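Local coordinates for lipid-transfer protein (PDB 6OK1) that has the thiolase fold and is probably a lipid-transfer protein of the thiolase superfamily, its precise role unknown, at residues A39-L43 against D234-P238; P239-A245 against L385-R391; S167-R172 against L196-Q200. One frame throughout, in Å; residues are numbered along the deposited sequence.

How the contacts relate
Contact 2 is buried and joins neighbouring strands of the central mixed sheet, 240-248 and 382-388, through main-chain bonds; contacts 1 and 3 lie farther out, about 23 Å from the chain centre, and rely mainly on side chains, set against each other or against main-chain atoms. Contact 1, at the surface, seats the end of helix 26-40 against the loop that leads into strand 240-248, so 234-238 runs directly into 239-245 and the two contacts adjoin, their centres about 16 Å apart. Contact 3, partly buried, pairs two helices on the opposite side of the chain's centre from contact 1. A histidine-carboxylate bond marks contact 1, a beta bulge and cation-pi stack contact 2, and a glutamine-serine bond contact 3.

Contact 1 of 3, residues A39-L43 against D234-P238; sequences ADAGL and DLPHP
His-237 reaches across to Asp-40, in the last turn of helix 26-40, while Leu-235 and Pro-236 cover the residues that follow it. The imidazole can be traced outward from CB: with CG anti to the carbonyl carbon (chi1 -66°), the ring is carried toward the helix end. Its CD2 edge meets Asp-40 O in the ring plane at 3.1 Å. At the tip, NE2 donates to Asp-40 OD1 over 2.9 Å; the N-H...O angle of 137° makes this bond bent. The donor stands 51° out of the carboxylate plane, and OD1 is also tilted out of the ring plane. The other oxygen, OD2, is held by Ile-13 N and by a salt bridge to Arg-359.

Beyond the helix, Gly-42 has positive phi and closes a Schellman motif. Here Pro-236 CD comes within 3.3 Å of Ala-41 O, and Leu-235 CD2 lies 3.4 Å from that same oxygen. Leu-235 CD2 also packs on Leu-43 CD2 at 3.9 Å, the two side chains crossing at about a right angle beside Val-225 and Val-227 of strand 219-228.

The chemistry is thus divided: Leu-235 and Pro-236 pack on the residues just past the helix, and one carboxylate links histidine, arginine and a backbone amide. Its pairing with Arg-359 would probably favour ionised Asp-40.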
# COMPACT_ATOMS: atom_id res chain seq x y z
N ALA A 39 -14.91 -15.79 13.42
CA ALA A 39 -15.62 -16.70 14.33
C ALA A 39 -15.52 -16.21 15.77
O ALA A 39 -16.48 -16.33 16.54
CB ALA A 39 -15.06 -18.11 14.19
N ASP A 40 -14.37 -15.67 16.15
CA ASP A 40 -14.19 -15.18 17.51
C ASP A 40 -15.14 -14.03 17.80
O ASP A 40 -15.56 -13.86 18.95
CB ASP A 40 -12.75 -14.72 17.71
CG ASP A 40 -12.42 -14.44 19.16
OD1 ASP A 40 -12.53 -15.36 20.00
OD2 ASP A 40 -12.05 -13.29 19.47
N ALA A 41 -15.46 -13.22 16.80
CA ALA A 41 -16.40 -12.12 16.97
C ALA A 41 -17.85 -12.56 16.89
O ALA A 41 -18.76 -11.71 16.90
CB ALA A 41 -16.14 -11.04 15.92
N GLY A 42 -18.09 -13.86 16.77
CA GLY A 42 -19.45 -14.36 16.63
C GLY A 42 -20.12 -13.96 15.35
O GLY A 42 -21.35 -13.82 15.32
N LEU A 43 -19.35 -13.76 14.28
CA LEU A 43 -19.85 -13.33 12.99
C LEU A 43 -19.60 -14.42 11.93
O LEU A 43 -19.03 -15.48 12.21
CB LEU A 43 -19.20 -12.00 12.57
CG LEU A 43 -19.48 -10.77 13.44
CD1 LEU A 43 -18.61 -9.56 13.02
CD2 LEU A 43 -20.94 -10.40 13.36
N ASP A 234 -23.32 -6.52 21.18
CA ASP A 234 -24.14 -7.71 20.94
C ASP A 234 -23.33 -8.93 20.55
O ASP A 234 -23.91 -10.00 20.35
CB ASP A 234 -25.19 -7.40 19.87
CG ASP A 234 -26.22 -6.38 20.33
OD1 ASP A 234 -26.49 -6.25 21.55
OD2 ASP A 234 -26.79 -5.68 19.49
N LEU A 235 -22.02 -8.82 20.46
CA LEU A 235 -21.16 -9.94 20.12
C LEU A 235 -20.63 -10.62 21.39
O LEU A 235 -20.86 -10.14 22.50
CB LEU A 235 -20.04 -9.44 19.20
CG LEU A 235 -20.61 -8.85 17.91
CD1 LEU A 235 -19.50 -8.37 16.94
CD2 LEU A 235 -21.53 -9.84 17.17
N PRO A 236 -19.89 -11.73 21.25
CA PRO A 236 -19.62 -12.59 22.43
C PRO A 236 -18.70 -12.01 23.49
O PRO A 236 -18.90 -12.31 24.68
CB PRO A 236 -18.98 -13.84 21.80
CG PRO A 236 -19.50 -13.90 20.45
CD PRO A 236 -19.62 -12.45 20.00
N HIS A 237 -17.66 -11.26 23.12
CA HIS A 237 -16.64 -10.84 24.08
C HIS A 237 -16.90 -9.44 24.61
O HIS A 237 -17.57 -8.63 23.97
CB HIS A 237 -15.25 -10.86 23.41
CG HIS A 237 -14.78 -12.22 23.02
ND1 HIS A 237 -14.24 -13.11 23.92
CD2 HIS A 237 -14.76 -12.85 21.81
CE1 HIS A 237 -13.90 -14.23 23.29
NE2 HIS A 237 -14.21 -14.09 22.01
N PRO A 238 -16.35 -9.11 25.77
CA PRO A 238 -16.26 -7.71 26.16
C PRO A 238 -15.61 -6.92 25.04
O PRO A 238 -14.55 -7.33 24.54
CB PRO A 238 -15.37 -7.74 27.41
CG PRO A 238 -15.43 -9.16 27.91
CD PRO A 238 -15.62 -10.00 26.69

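Contact 2 of 3, residues P239-A245 against L385-R391; sequences PALIWGA and LILGADR
Leu-241 and Gly-388 form an antiparallel hydrogen-bonded pair, each N donating to the other's O over 2.9 Å. Next along the strands, Ile-242 and Leu-387 are a non-hydrogen-bonded pair, with Ile-242 CG1 against Leu-387 CD2. The register then slips by one residue: Trp-243 N (2.9 Å) and Gly-244 N (3.1 Å) both donate to Ile-386 O, a classic beta bulge. Trp-243 N lies nearly along the C=O axis, whereas Gly-244 N comes in the carbonyl plane on a lone pair. Gly-244 O accepts from Ile-386 N at 2.8 Å, from above the carbonyl plane. Outward, Ala-240 bonds to Ile-10, Ile-242 to Gly-6 and Ala-8, Leu-385 to Val-374 and Leu-387 to Val-372; Gln-280 and Gln-91 take Ala-245 N and O. A water donates to Pro-239 O and accepts from Asp-390 N.

Trp-243, one of the bulge residues, carries its indole to Arg-391, whose guanidinium lies flat over one face, CZ 3.8 Å from the six-membered ring's centroid. Arg-391 NH1 donates to Ser-281 O, and Asp-390 pairs with Arg-233. Main-chain polarity is therefore met by neighbouring backbone, two glutamines and the water, while the cation-pi stack, on a poorly ordered arginine, may add some attraction.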
# COMPACT_ATOMS: atom_id res chain seq x y z
N PRO A 239 -16.24 -5.84 24.56
CA PRO A 239 -15.63 -5.06 23.47
C PRO A 239 -14.36 -4.37 23.94
O PRO A 239 -14.29 -3.89 25.08
CB PRO A 239 -16.71 -4.05 23.10
CG PRO A 239 -17.99 -4.63 23.65
CD PRO A 239 -17.61 -5.39 24.87
N ALA A 240 -13.37 -4.32 23.05
CA ALA A 240 -12.14 -3.58 23.30
C ALA A 240 -12.30 -2.29 22.51
O ALA A 240 -12.08 -2.26 21.30
CB ALA A 240 -10.91 -4.39 22.88
N LEU A 241 -12.76 -1.24 23.17
CA LEU A 241 -13.09 -0.03 22.44
C LEU A 241 -11.82 0.65 21.98
O LEU A 241 -10.82 0.70 22.70
CB LEU A 241 -13.89 0.93 23.33
CG LEU A 241 -15.41 0.77 23.32
CD1 LEU A 241 -15.82 -0.59 23.84
CD2 LEU A 241 -16.02 1.87 24.16
N ILE A 242 -11.90 1.23 20.79
CA ILE A 242 -10.78 1.96 20.21
C ILE A 242 -10.97 3.42 20.64
O ILE A 242 -11.60 4.23 19.94
CB ILE A 242 -10.72 1.77 18.70
CG1 ILE A 242 -10.51 0.28 18.39
CG2 ILE A 242 -9.59 2.56 18.12
CD1 ILE A 242 -10.91 -0.12 16.97
N TRP A 243 -10.40 3.75 21.79
CA TRP A 243 -10.47 5.11 22.34
C TRP A 243 -9.43 6.05 21.74
O TRP A 243 -9.67 7.26 21.68
CB TRP A 243 -10.28 5.08 23.85
CG TRP A 243 -11.55 4.73 24.53
CD1 TRP A 243 -11.78 3.63 25.29
CD2 TRP A 243 -12.79 5.46 24.47
NE1 TRP A 243 -13.09 3.64 25.76
CE2 TRP A 243 -13.72 4.75 25.26
CE3 TRP A 243 -13.19 6.64 23.86
CZ2 TRP A 243 -15.03 5.18 25.43
CZ3 TRP A 243 -14.49 7.07 24.03
CH2 TRP A 243 -15.40 6.34 24.81
N GLY A 244 -8.30 5.51 21.32
CA GLY A 244 -7.33 6.27 20.57
C GLY A 244 -6.78 5.43 19.45
O GLY A 244 -6.56 4.22 19.61
N ALA A 245 -6.57 6.06 18.31
CA ALA A 245 -5.95 5.41 17.15
C ALA A 245 -5.29 6.50 16.34
O ALA A 245 -5.97 7.43 15.91
CB ALA A 245 -7.00 4.67 16.32
N LEU A 385 -2.44 2.73 19.47
CA LEU A 385 -3.83 2.62 19.90
C LEU A 385 -3.90 2.82 21.39
O LEU A 385 -2.98 2.46 22.12
CB LEU A 385 -4.44 1.26 19.62
CG LEU A 385 -4.41 0.80 18.16
CD1 LEU A 385 -4.68 -0.67 18.10
CD2 LEU A 385 -5.40 1.59 17.31
N ILE A 386 -5.05 3.32 21.85
CA ILE A 386 -5.48 3.05 23.22
C ILE A 386 -6.76 2.24 23.11
O ILE A 386 -7.75 2.69 22.50
CB ILE A 386 -5.68 4.32 24.06
CG1 ILE A 386 -4.33 5.03 24.27
CG2 ILE A 386 -6.32 3.97 25.42
CD1 ILE A 386 -4.42 6.43 24.91
N LEU A 387 -6.72 1.01 23.62
CA LEU A 387 -7.89 0.14 23.74
C LEU A 387 -8.38 0.19 25.17
O LEU A 387 -7.58 0.19 26.12
CB LEU A 387 -7.55 -1.30 23.35
CG LEU A 387 -7.00 -1.48 21.94
CD1 LEU A 387 -6.78 -2.95 21.69
CD2 LEU A 387 -7.94 -0.90 20.90
N GLY A 388 -9.70 0.24 25.34
CA GLY A 388 -10.28 0.41 26.66
C GLY A 388 -11.54 -0.40 26.89
O GLY A 388 -12.27 -0.76 25.96
N ALA A 389 -11.78 -0.68 28.16
CA ALA A 389 -13.05 -1.27 28.55
C ALA A 389 -14.20 -0.37 28.11
O ALA A 389 -14.04 0.85 27.94
CB ALA A 389 -13.10 -1.50 30.06
N ASP A 390 -15.35 -0.99 27.87
CA ASP A 390 -16.52 -0.25 27.42
C ASP A 390 -16.91 0.76 28.50
O ASP A 390 -17.03 0.40 29.66
CB ASP A 390 -17.66 -1.23 27.16
CG ASP A 390 -18.83 -0.59 26.42
OD1 ASP A 390 -18.86 0.66 26.26
OD2 ASP A 390 -19.71 -1.36 25.97
N ARG A 391 -17.12 2.02 28.10
CA ARG A 391 -17.41 3.11 29.03
C ARG A 391 -18.90 3.31 29.23
O ARG A 391 -19.39 4.44 29.29
CB ARG A 391 -16.76 4.41 28.55
CG ARG A 391 -15.29 4.56 28.90
CD ARG A 391 -14.80 5.99 28.64
NE ARG A 391 -13.37 6.03 28.38
CZ ARG A 391 -12.70 7.10 27.98
NH1 ARG A 391 -11.40 7.02 27.75
NH2 ARG A 391 -13.33 8.26 27.81
O HOH W 1 -15.34 -3.88 27.56

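Contact 3 of 3, residues S167-R172 against L196-Q200; sequences SEDFGR and LEDHQ
Leu-196, the residue with the most surface buried here, points its isobutyl group into the side of helix 167-172. With CG anti to the backbone N, its two methyls divide the work. CD1 lies 3.6 Å from Glu-168 O and 3.7 Å from Gly-171 C, against the main chain, whereas CD2 meets Arg-172 NH1 at 3.6 Å and the Glu-168 carboxyl carbon. Arg-172 NH2 forms a salt bridge with Asp-169 OD1, within its own helix.

Glu-168, second in buried area, crosses Gln-200 at about a right angle: its CG rests 3.6 Å from Gln-200 CD, and the carboxylate and amide planes stand 73° apart. A water donates to both Glu-168 OE2 and Glu-197 OE2, atoms 5.2 Å apart that are probably like-charged.

Gln-200, bent at chi2, brings NE2 to Ser-167 OG at 3.0 Å, in the amide plane and with a nearly straight N-H...O angle of 165°. The same NE2 donates to His-199 ND1, so two acceptors fix the amide's rotation. The His-199 ring lies close to Gly-171, though the exact spacing is doubtful, and its NE2 is hydrogen-bonded to Asp-213 OD1.

The segments cross at 123°, their axes 9.4 Å apart. Helix 148-163 meets Phe-170, and helix 316-321 meets Asp-169 and Arg-172, so helix 167-182 also packs on helices 148-163 and 316-321.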
# COMPACT_ATOMS: atom_id res chain seq x y z
N SER A 167 24.22 -1.38 28.22
CA SER A 167 23.68 -2.61 27.64
C SER A 167 22.76 -3.32 28.63
O SER A 167 21.75 -3.90 28.23
CB SER A 167 24.80 -3.53 27.19
OG SER A 167 24.29 -4.75 26.66
N GLU A 168 23.09 -3.31 29.92
CA GLU A 168 22.21 -3.99 30.87
C GLU A 168 20.84 -3.34 30.94
O GLU A 168 19.85 -4.03 31.21
CB GLU A 168 22.86 -4.02 32.27
CG GLU A 168 23.99 -5.01 32.34
CD GLU A 168 24.53 -5.22 33.74
OE1 GLU A 168 24.39 -4.29 34.56
OE2 GLU A 168 25.06 -6.32 34.02
N ASP A 169 20.76 -2.01 30.73
CA ASP A 169 19.45 -1.37 30.70
C ASP A 169 18.60 -1.90 29.55
O ASP A 169 17.41 -2.19 29.72
CB ASP A 169 19.61 0.15 30.59
CG ASP A 169 20.26 0.74 31.81
OD1 ASP A 169 19.85 0.35 32.91
OD2 ASP A 169 21.17 1.58 31.66
N PHE A 170 19.20 -2.07 28.37
CA PHE A 170 18.48 -2.71 27.27
C PHE A 170 18.15 -4.16 27.61
O PHE A 170 17.07 -4.67 27.26
CB PHE A 170 19.31 -2.64 25.98
CG PHE A 170 19.67 -1.24 25.55
CD1 PHE A 170 18.84 -0.16 25.80
CD2 PHE A 170 20.88 -1.00 24.88
CE1 PHE A 170 19.18 1.12 25.37
CE2 PHE A 170 21.23 0.28 24.47
CZ PHE A 170 20.39 1.34 24.71
N GLY A 171 19.07 -4.85 28.28
CA GLY A 171 18.86 -6.23 28.65
C GLY A 171 17.67 -6.43 29.56
O GLY A 171 16.98 -7.46 29.48
N ARG A 172 17.39 -5.46 30.44
CA ARG A 172 16.24 -5.61 31.32
C ARG A 172 14.95 -5.72 30.54
O ARG A 172 14.00 -6.36 31.00
CB ARG A 172 16.19 -4.47 32.34
CG ARG A 172 16.98 -4.81 33.56
CD ARG A 172 16.91 -3.74 34.66
NE ARG A 172 17.95 -2.76 34.43
CZ ARG A 172 19.21 -2.89 34.82
NH1 ARG A 172 19.59 -3.97 35.49
NH2 ARG A 172 20.09 -1.96 34.54
N LEU A 196 19.56 -11.69 33.13
CA LEU A 196 20.34 -10.57 32.61
C LEU A 196 21.76 -11.02 32.26
O LEU A 196 22.36 -10.55 31.29
CB LEU A 196 20.35 -9.43 33.62
CG LEU A 196 20.99 -8.13 33.15
CD1 LEU A 196 20.29 -7.56 31.91
CD2 LEU A 196 21.00 -7.09 34.26
N GLU A 197 22.30 -11.97 33.03
CA GLU A 197 23.59 -12.54 32.70
C GLU A 197 23.54 -13.24 31.35
O GLU A 197 24.49 -13.13 30.55
CB GLU A 197 24.00 -13.50 33.83
CG GLU A 197 24.31 -12.78 35.18
CD GLU A 197 23.17 -11.90 35.74
OE1 GLU A 197 21.98 -12.33 35.79
OE2 GLU A 197 23.47 -10.75 36.14
N ASP A 198 22.46 -13.98 31.07
CA ASP A 198 22.31 -14.61 29.77
C ASP A 198 22.39 -13.57 28.66
O ASP A 198 23.00 -13.80 27.60
CB ASP A 198 20.96 -15.31 29.64
CG ASP A 198 20.86 -16.58 30.45
OD1 ASP A 198 21.90 -17.23 30.71
OD2 ASP A 198 19.73 -16.93 30.83
N HIS A 199 21.72 -12.44 28.86
CA HIS A 199 21.69 -11.39 27.86
C HIS A 199 23.09 -10.83 27.63
O HIS A 199 23.53 -10.69 26.48
CB HIS A 199 20.72 -10.31 28.34
CG HIS A 199 20.75 -9.07 27.52
ND1 HIS A 199 21.64 -8.04 27.77
CD2 HIS A 199 20.01 -8.68 26.46
CE1 HIS A 199 21.44 -7.07 26.90
NE2 HIS A 199 20.46 -7.43 26.09
N GLN A 200 23.82 -10.60 28.71
CA GLN A 200 25.13 -9.97 28.61
C GLN A 200 26.16 -10.92 28.01
O GLN A 200 27.11 -10.46 27.36
CB GLN A 200 25.57 -9.49 29.99
CG GLN A 200 24.78 -8.32 30.50
CD GLN A 200 25.00 -7.09 29.64
OE1 GLN A 200 26.09 -6.50 29.65
NE2 GLN A 200 23.98 -6.72 28.85
O HOH W 2 27.28 -5.84 27.37
O HOH W 3 24.33 -9.07 34.23